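Local structure of cell division control protein Cdc48 (Mycobacterium smegmatis, 5E7P) at residues A[22-27]-A[100-105]; A[288-293]-A[313-318]; A[698-703]-A[720-725]. The protein binds ADP at two sites and probably hydrolyses ATP. All blocks are in the same frame, centred on the assembly; numbering follows the deposited sequence.

Contact 1 (A[22-27]-A[100-105]); sequences LRLTAR and VLVSPV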
loop_
_atom_site.group_PDB
_atom_site.type_symbol
_atom_site.label_atom_id
_atom_site.label_comp_id
_atom_site.label_asym_id
_atom_site.label_seq_id
_atom_site.Cartn_x
_atom_site.Cartn_y
_atom_site.Cartn_z
ATOM N N LEU A 22 -19.036 -4.089 19.042
ATOM C CA LEU A 22 -19.983 -5.153 19.345
ATOM C C LEU A 22 -19.396 -6.121 20.359
ATOM O O LEU A 22 -18.194 -6.387 20.353
ATOM C CB LEU A 22 -20.352 -5.923 18.079
ATOM C CG LEU A 22 -21.237 -5.226 17.050
ATOM C CD1 LEU A 22 -21.265 -6.026 15.763
ATOM C CD2 LEU A 22 -22.641 -5.050 17.611
ATOM N N ARG A 23 -20.248 -6.640 21.237
ATOM C CA ARG A 23 -19.846 -7.720 22.121
ATOM C C ARG A 23 -20.192 -9.040 21.450
ATOM O O ARG A 23 -21.331 -9.252 21.039
ATOM C CB ARG A 23 -20.555 -7.618 23.470
ATOM C CG ARG A 23 -20.087 -8.646 24.490
ATOM C CD ARG A 23 -21.135 -8.874 25.569
ATOM N NE ARG A 23 -21.494 -7.639 26.259
ATOM C CZ ARG A 23 -22.533 -7.514 27.080
ATOM N NH1 ARG A 23 -23.326 -8.553 27.311
ATOM N NH2 ARG A 23 -22.783 -6.350 27.664
ATOM N N LEU A 24 -19.206 -9.920 21.327
ATOM C CA LEU A 24 -19.428 -11.221 20.714
ATOM C C LEU A 24 -18.954 -12.336 21.635
ATOM O O LEU A 24 -18.302 -12.083 22.647
ATOM C CB LEU A 24 -18.698 -11.319 19.371
ATOM C CG LEU A 24 -19.087 -10.326 18.275
ATOM C CD1 LEU A 24 -18.272 -10.585 17.023
ATOM C CD2 LEU A 24 -20.572 -10.414 17.971
ATOM N N THR A 25 -19.295 -13.570 21.277
ATOM C CA THR A 25 -18.797 -14.739 21.988
ATOM C C THR A 25 -17.512 -15.210 21.316
ATOM O O THR A 25 -17.463 -15.376 20.097
ATOM C CB THR A 25 -19.827 -15.884 21.989
ATOM O OG1 THR A 25 -21.108 -15.378 22.387
ATOM C CG2 THR A 25 -19.399 -16.988 22.946
ATOM N N ALA A 26 -16.468 -15.415 22.113
ATOM C CA ALA A 26 -15.169 -15.807 21.578
ATOM C C ALA A 26 -14.953 -17.311 21.683
ATOM O O ALA A 26 -14.722 -17.837 22.772
ATOM C CB ALA A 26 -14.055 -15.059 22.295
ATOM N N ARG A 27 -15.028 -17.999 20.548
ATOM C CA ARG A 27 -14.780 -19.436 20.513
ATOM C C ARG A 27 -13.385 -19.746 19.982
ATOM O O ARG A 27 -12.862 -19.033 19.127
ATOM C CB ARG A 27 -15.840 -20.153 19.675
ATOM C CG ARG A 27 -17.262 -19.949 20.174
ATOM C CD ARG A 27 -18.223 -20.934 19.527
ATOM N NE ARG A 27 -17.957 -21.105 18.101
ATOM C CZ ARG A 27 -18.730 -21.802 17.273
ATOM N NH1 ARG A 27 -18.408 -21.905 15.990
ATOM N NH2 ARG A 27 -19.827 -22.394 17.729
ATOM N N VAL A 100 -16.248 -10.994 24.191
ATOM C CA VAL A 100 -15.169 -10.160 23.674
ATOM C C VAL A 100 -15.715 -8.913 22.973
ATOM O O VAL A 100 -16.691 -8.982 22.224
ATOM C CB VAL A 100 -14.232 -10.950 22.723
ATOM C CG1 VAL A 100 -15.006 -11.529 21.549
ATOM C CG2 VAL A 100 -13.089 -10.069 22.239
ATOM N N LEU A 101 -15.095 -7.769 23.242
ATOM C CA LEU A 101 -15.457 -6.531 22.566
ATOM C C LEU A 101 -14.652 -6.367 21.281
ATOM O O LEU A 101 -13.421 -6.401 21.296
ATOM C CB LEU A 101 -15.250 -5.325 23.487
ATOM C CG LEU A 101 -16.477 -4.853 24.274
ATOM C CD1 LEU A 101 -17.573 -4.386 23.322
ATOM C CD2 LEU A 101 -16.997 -5.940 25.207
ATOM N N VAL A 102 -15.360 -6.201 20.169
ATOM C CA VAL A 102 -14.727 -6.033 18.869
ATOM C C VAL A 102 -15.041 -4.645 18.323
ATOM O O VAL A 102 -16.177 -4.184 18.406
ATOM C CB VAL A 102 -15.218 -7.096 17.870
ATOM C CG1 VAL A 102 -14.354 -7.094 16.617
ATOM C CG2 VAL A 102 -15.213 -8.467 18.518
ATOM N N SER A 103 -14.033 -3.982 17.767
ATOM C CA SER A 103 -14.214 -2.647 17.210
ATOM C C SER A 103 -13.081 -2.315 16.249
ATOM O O SER A 103 -11.961 -2.797 16.420
ATOM C CB SER A 103 -14.257 -1.606 18.328
ATOM O OG SER A 103 -12.998 -1.500 18.968
ATOM N N PRO A 104 -13.371 -1.492 15.230
ATOM C CA PRO A 104 -12.324 -1.036 14.313
ATOM C C PRO A 104 -11.222 -0.301 15.062
ATOM O O PRO A 104 -11.499 0.413 16.026
ATOM C CB PRO A 104 -13.068 -0.073 13.378
ATOM C CG PRO A 104 -14.341 0.269 14.085
ATOM C CD PRO A 104 -14.691 -0.953 14.865
ATOM N N VAL A 105 -9.982 -0.487 14.628
ATOM C CA VAL A 105 -8.853 0.170 15.266
ATOM C C VAL A 105 -7.982 0.846 14.217
ATOM O O VAL A 105 -7.804 0.328 13.116
ATOM C CB VAL A 105 -8.015 -0.825 16.108
ATOM C CG1 VAL A 105 -7.371 -1.885 15.219
ATOM C CG2 VAL A 105 -6.961 -0.092 16.932
#
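Leu22 and Val102 face each other as an antiparallel hydrogen-bonded pair: Leu22 N gives its hydrogen to Val102 O, and Val102 N returns a nearly straight bond to Leu22 O at 2.8 Å (N-H...O 173°). Two residues on, Leu24 and Val100 repeat the exchange, with Leu24 N to Val100 O and Val100 N to Leu24 O both 2.8 Å. Arg23 and Leu101 form the non-hydrogen-bonded pair between them, where the backbones are joined by CA-H...O contacts such as Arg23 CA to Val100 O at 3.4 Å.

On the face of Leu22, Leu24, Val100 and Val102, branched apolar side chains meet. Leu24 CD1 lies 4.0 Å from Val102 CG2, the two side chains meeting at a slant. Val100 places CG1 between its backbone N and carbonyl carbon (chi1 58°), which carries this methyl to Ala26 CB, 3.7 Å away. On the other face the Leu101 end bends back, CD1 coming 3.6 Å from Leu22 O, while CD2 touches the aliphatic start of Arg23 at CG.

Strands 22-28 and 98-104 are neighbouring interior strands of the mixed sheet of the CDC48 N-terminal domain, of the double-psi-barrel clan. Strand 57-61 adds Val58 and Leu60 to the packing. Ala26 carries the pairing on to Ala98, while Thr25 and Arg27 bond to Ala82 of strand 81-84 on the other edge.

The four backbone bonds thus fix the register that turns the apolar side chains of Leu22, Leu24 and Val102 to helix 44-50, leaving Arg23 and Leu101 on the more exposed face.

Contact 2 (A[288-293]-A[313-318]); sequences RVVELD and VAAVTE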
loop_
_atom_site.group_PDB
_atom_site.type_symbol
_atom_site.label_atom_id
_atom_site.label_comp_id
_atom_site.label_asym_id
_atom_site.label_seq_id
_atom_site.Cartn_x
_atom_site.Cartn_y
_atom_site.Cartn_z
ATOM N N ARG A 288 30.195 -1.787 -6.677
ATOM C CA ARG A 288 30.331 -1.949 -5.236
ATOM C C ARG A 288 29.285 -1.065 -4.562
ATOM O O ARG A 288 29.126 0.111 -4.899
ATOM C CB ARG A 288 31.756 -1.637 -4.749
ATOM C CG ARG A 288 32.128 -0.166 -4.681
ATOM C CD ARG A 288 33.591 0.017 -4.288
ATOM N NE ARG A 288 33.899 -0.524 -2.964
ATOM C CZ ARG A 288 33.894 0.189 -1.843
ATOM N NH1 ARG A 288 34.192 -0.392 -0.689
ATOM N NH2 ARG A 288 33.591 1.481 -1.873
ATOM N N VAL A 289 28.537 -1.646 -3.634
ATOM C CA VAL A 289 27.439 -0.922 -3.020
ATOM C C VAL A 289 27.635 -0.746 -1.524
ATOM O O VAL A 289 27.856 -1.712 -0.795
ATOM C CB VAL A 289 26.090 -1.617 -3.276
ATOM C CG1 VAL A 289 24.955 -0.783 -2.715
ATOM C CG2 VAL A 289 25.898 -1.844 -4.758
ATOM N N VAL A 290 27.562 0.502 -1.081
ATOM C CA VAL A 290 27.544 0.805 0.339
ATOM C C VAL A 290 26.092 1.009 0.748
ATOM O O VAL A 290 25.452 1.978 0.338
ATOM C CB VAL A 290 28.362 2.065 0.654
ATOM C CG1 VAL A 290 28.302 2.377 2.144
ATOM C CG2 VAL A 290 29.801 1.882 0.195
ATOM N N GLU A 291 25.570 0.082 1.546
ATOM C CA GLU A 291 24.149 0.082 1.871
ATOM C C GLU A 291 23.849 0.371 3.340
ATOM O O GLU A 291 24.432 -0.233 4.241
ATOM C CB GLU A 291 23.509 -1.245 1.459
ATOM C CG GLU A 291 22.014 -1.315 1.711
ATOM C CD GLU A 291 21.392 -2.584 1.158
ATOM O OE1 GLU A 291 20.228 -2.875 1.503
ATOM O OE2 GLU A 291 22.067 -3.289 0.376
ATOM N N LEU A 292 22.932 1.307 3.562
ATOM C CA LEU A 292 22.389 1.569 4.887
ATOM C C LEU A 292 20.927 1.157 4.908
ATOM O O LEU A 292 20.204 1.362 3.931
ATOM C CB LEU A 292 22.485 3.057 5.237
ATOM C CG LEU A 292 23.809 3.620 5.752
ATOM C CD1 LEU A 292 23.675 5.112 6.000
ATOM C CD2 LEU A 292 24.233 2.908 7.022
ATOM N N ASP A 293 20.493 0.574 6.019
ATOM C CA ASP A 293 19.076 0.321 6.219
ATOM C C ASP A 293 18.452 1.533 6.895
ATOM O O ASP A 293 18.645 1.751 8.090
ATOM C CB ASP A 293 18.843 -0.934 7.063
ATOM C CG ASP A 293 17.369 -1.287 7.180
ATOM O OD1 ASP A 293 16.644 -1.148 6.174
ATOM O OD2 ASP A 293 16.932 -1.693 8.275
ATOM N N VAL A 313 29.199 7.495 3.946
ATOM C CA VAL A 313 29.592 8.412 2.881
ATOM C C VAL A 313 31.104 8.363 2.618
ATOM O O VAL A 313 31.547 8.353 1.465
ATOM C CB VAL A 313 29.143 9.857 3.194
ATOM C CG1 VAL A 313 29.824 10.854 2.265
ATOM C CG2 VAL A 313 27.630 9.969 3.088
ATOM N N ALA A 314 31.892 8.315 3.688
ATOM C CA ALA A 314 33.344 8.242 3.556
ATOM C C ALA A 314 33.789 6.923 2.923
ATOM O O ALA A 314 34.831 6.856 2.271
ATOM C CB ALA A 314 34.016 8.436 4.908
ATOM N N ALA A 315 32.992 5.878 3.119
ATOM C CA ALA A 315 33.312 4.560 2.583
ATOM C C ALA A 315 33.025 4.479 1.085
ATOM O O ALA A 315 33.776 3.856 0.332
ATOM C CB ALA A 315 32.546 3.483 3.331
ATOM N N VAL A 316 31.938 5.111 0.654
ATOM C CA VAL A 316 31.575 5.097 -0.758
ATOM C C VAL A 316 32.444 6.059 -1.569
ATOM O O VAL A 316 32.650 5.858 -2.764
ATOM C CB VAL A 316 30.073 5.410 -0.981
ATOM C CG1 VAL A 316 29.791 6.893 -0.794
ATOM C CG2 VAL A 316 29.634 4.948 -2.367
ATOM N N THR A 317 32.962 7.094 -0.916
ATOM C CA THR A 317 33.805 8.076 -1.590
ATOM C C THR A 317 35.277 7.682 -1.531
ATOM O O THR A 317 36.124 8.325 -2.149
ATOM C CB THR A 317 33.630 9.488 -0.996
ATOM O OG1 THR A 317 33.874 9.451 0.416
ATOM C CG2 THR A 317 32.220 10.000 -1.248
ATOM N N GLU A 318 35.573 6.618 -0.790
ATOM C CA GLU A 318 36.940 6.122 -0.684
ATOM C C GLU A 318 37.344 5.346 -1.932
ATOM O O GLU A 318 38.500 5.383 -2.347
ATOM C CB GLU A 318 37.102 5.237 0.555
#
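Ala315 O takes a hydrogen bond from Arg288 NH2 at 3.2 Å, the polar link from the residue just before the strand to the helix; a weak bond from Glu318 N, 3.5 Å from Ala315 O, reaches the same oxygen. For the arginine the N-H...O angle is 158°, and the oxygen sits at the edge of the guanidinium, only 7° out of its plane. Seen from the carbonyl the approach is less regular, for the donor is tilted well away from the peptide plane. Arg288 reaches this position with CG between its own backbone N and carbonyl carbon (chi1 76°) and a bend at chi3 that turns the guanidinium toward the helix. NH2 also makes a weak hydrogen bond with Gly320 O, just past the end of helix 302-319, so the arginine head spans the last turn and its exit.

Two residues on, inside the strand, Val290 supplies the apolar half. Its CG2 lies 3.7 Å from Val316 CB, and the same methyl brushes Ala315 CB at 4.5 Å. Val316 answers with CG2, which comes 4.0 Å from Val290 CG2, the two valines crossing at an angle.

Strand 289-293 runs parallel to strand 321-326 in the mixed sheet of the first AAA module, a P-loop NTPase fold, and helix 302-319 connects toward that neighbour in a beta-alpha-beta crossover, packing on one face of the sheet. Val290 also touches Ala312 and Leu323, and Leu292 continues the same packing on Ser308 and Ala312.

Within the helix, Val313 O accepts from both Thr317 N and Thr317 OG1, the hydroxyl lying 2.8 Å from that oxygen. The hydroxyl bond ties the threonine side chain back onto its own helix; the two donors arrive from opposite faces of the carbonyl plane.

Contact 3 (A[698-703]-A[720-725]); sequences RESAMT and AKARET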
loop_
_atom_site.group_PDB
_atom_site.type_symbol
_atom_site.label_atom_id
_atom_site.label_comp_id
_atom_site.label_asym_id
_atom_site.label_seq_id
_atom_site.Cartn_x
_atom_site.Cartn_y
_atom_site.Cartn_z
ATOM N N ARG A 698 -24.754 -0.540 6.586
ATOM C CA ARG A 698 -23.929 -0.567 7.785
ATOM C C ARG A 698 -24.784 -0.336 9.025
ATOM O O ARG A 698 -24.703 -1.085 10.001
ATOM C CB ARG A 698 -22.854 0.513 7.677
ATOM C CG ARG A 698 -22.095 0.816 8.959
ATOM C CD ARG A 698 -21.375 2.152 8.813
ATOM N NE ARG A 698 -20.328 2.348 9.810
ATOM C CZ ARG A 698 -20.531 2.882 11.010
ATOM N NH1 ARG A 698 -21.750 3.267 11.362
ATOM N NH2 ARG A 698 -19.516 3.024 11.854
ATOM N N GLU A 699 -25.614 0.699 8.974
ATOM C CA GLU A 699 -26.486 1.036 10.087
ATOM C C GLU A 699 -27.558 -0.027 10.289
ATOM O O GLU A 699 -27.905 -0.356 11.422
ATOM C CB GLU A 699 -27.131 2.403 9.864
ATOM C CG GLU A 699 -27.912 2.919 11.054
ATOM C CD GLU A 699 -27.049 3.115 12.291
ATOM O OE1 GLU A 699 -25.834 3.384 12.146
ATOM O OE2 GLU A 699 -27.590 3.000 13.413
ATOM N N SER A 700 -28.080 -0.562 9.188
ATOM C CA SER A 700 -29.102 -1.603 9.254
ATOM C C SER A 700 -28.567 -2.845 9.953
ATOM O O SER A 700 -29.212 -3.390 10.850
ATOM C CB SER A 700 -29.604 -1.973 7.857
ATOM O OG SER A 700 -30.310 -0.899 7.262
ATOM N N ALA A 701 -27.384 -3.281 9.537
ATOM C CA ALA A 701 -26.758 -4.464 10.110
ATOM C C ALA A 701 -26.491 -4.265 11.597
ATOM O O ALA A 701 -26.713 -5.169 12.400
ATOM C CB ALA A 701 -25.467 -4.795 9.371
ATOM N N MET A 702 -26.024 -3.073 11.956
ATOM C CA MET A 702 -25.738 -2.748 13.351
ATOM C C MET A 702 -27.020 -2.694 14.179
ATOM O O MET A 702 -27.049 -3.141 15.328
ATOM C CB MET A 702 -24.975 -1.424 13.452
ATOM C CG MET A 702 -24.717 -0.960 14.881
ATOM S SD MET A 702 -23.680 -2.090 15.832
ATOM C CE MET A 702 -22.040 -1.490 15.433
ATOM N N THR A 703 -28.079 -2.149 13.589
ATOM C CA THR A 703 -29.380 -2.098 14.244
ATOM C C THR A 703 -29.881 -3.509 14.552
ATOM O O THR A 703 -30.468 -3.756 15.605
ATOM C CB THR A 703 -30.419 -1.344 13.379
ATOM O OG1 THR A 703 -30.040 0.032 13.258
ATOM C CG2 THR A 703 -31.801 -1.419 14.005
ATOM N N ALA A 720 -35.890 0.406 8.414
ATOM C CA ALA A 720 -36.736 1.567 8.669
ATOM C C ALA A 720 -36.158 2.454 9.767
ATOM O O ALA A 720 -36.196 3.682 9.673
ATOM C CB ALA A 720 -38.145 1.123 9.031
ATOM N N LYS A 721 -35.620 1.826 10.809
ATOM C CA LYS A 721 -34.983 2.562 11.894
ATOM C C LYS A 721 -33.672 3.189 11.431
ATOM O O LYS A 721 -33.366 4.330 11.769
ATOM C CB LYS A 721 -34.732 1.650 13.095
ATOM C CG LYS A 721 -34.087 2.357 14.274
ATOM C CD LYS A 721 -33.878 1.412 15.443
ATOM C CE LYS A 721 -33.246 2.134 16.625
ATOM N NZ LYS A 721 -33.031 1.229 17.791
ATOM N N ALA A 722 -32.902 2.435 10.652
ATOM C CA ALA A 722 -31.638 2.920 10.112
ATOM C C ALA A 722 -31.840 4.179 9.275
ATOM O O ALA A 722 -31.016 5.094 9.308
ATOM C CB ALA A 722 -30.963 1.835 9.287
ATOM N N ARG A 723 -32.947 4.223 8.539
ATOM C CA ARG A 723 -33.261 5.364 7.683
ATOM C C ARG A 723 -33.549 6.635 8.477
ATOM O O ARG A 723 -33.594 7.728 7.912
ATOM C CB ARG A 723 -34.446 5.048 6.767
ATOM C CG ARG A 723 -34.166 3.980 5.729
ATOM C CD ARG A 723 -35.241 3.967 4.661
ATOM N NE ARG A 723 -35.340 5.263 3.997
ATOM C CZ ARG A 723 -36.185 5.531 3.009
ATOM N NH1 ARG A 723 -37.008 4.590 2.565
ATOM N NH2 ARG A 723 -36.206 6.740 2.464
ATOM N N GLU A 724 -33.754 6.491 9.782
ATOM C CA GLU A 724 -34.000 7.645 10.637
ATOM C C GLU A 724 -32.700 8.392 10.915
ATOM O O GLU A 724 -32.696 9.616 11.047
ATOM C CB GLU A 724 -34.662 7.220 11.949
ATOM C CG GLU A 724 -35.992 6.508 11.766
ATOM C CD GLU A 724 -36.614 6.079 13.085
ATOM O OE1 GLU A 724 -36.018 6.359 14.149
ATOM O OE2 GLU A 724 -37.701 5.460 13.054
ATOM N N THR A 725 -31.598 7.652 10.997
ATOM C CA THR A 725 -30.291 8.252 11.253
ATOM C C THR A 725 -29.504 8.485 9.963
ATOM O O THR A 725 -28.728 9.436 9.867
ATOM C CB THR A 725 -29.447 7.403 12.225
ATOM O OG1 THR A 725 -29.093 6.162 11.602
ATOM C CG2 THR A 725 -30.223 7.124 13.502
#
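Glu699 lays its aliphatic portion over Ala722, CG standing 3.7 Å from Ala722 CB and CB close behind. CG is also 3.5 Å from Thr725 OG1, the glutamate and threonine side chains meeting at about a right angle. A bend at chi2 (61°) turns the carboxylate off the line of the chain, and its OE2 stays 3.9 Å from Thr725 OG1, too far for a bond. That hydroxyl bonds instead to Ala722 O at 3.2 Å, which Thr725 N reaches from the same face.

Ala722 is a knob set among Leu696, Glu699, Ser700 and, more loosely, Thr703. Ser700 OG lies 3.5 Å from Ala722 CB while hydrogen-bonding to Leu696 O one turn earlier in its own helix. Small residues at the crossing let the axes of the two short segments come within 8.5 Å, at 127° between their directions.

Helices 690-707 and 716-725 are successive helices at the AAA+ lid domain of the second ATPase module, joined here by small residues at the crossing, with the aliphatic parts of Glu699 and Lys721 on its flanks. On the far side of helix 690-707 Ala701 rests on Ala48 and Ala49 of helix 44-50.

At the other end of the contact Thr703 CG2 touches the extended Lys721 chain at CD, 3.8 Å away. Its OG1 instead bonds to Glu699 O at 2.8 Å, from above the carbonyl plane, and Thr703 N reaches that oxygen from the opposite face.

From the N terminus, contact 1 comes first: strand 22-28 waits some 70 residues for strand 98-104, so it closes most of the double-psi-barrel part of the N-terminal region. Contact 2 closes a much shorter loop inside the first ATPase module, and contact 3 one of similar size, late in the chain, at the lid of the second. The three lie in series, none nesting or crossing. Contact 2 stands apart, its centre about 50 Å from that of contact 1 and about 60 Å from that of contact 3. Contacts 1 and 3 touch, with Leu22 CD2 lying 3.6 Å from Met702 SD, bringing the N-terminal domain against a lid far along the chain.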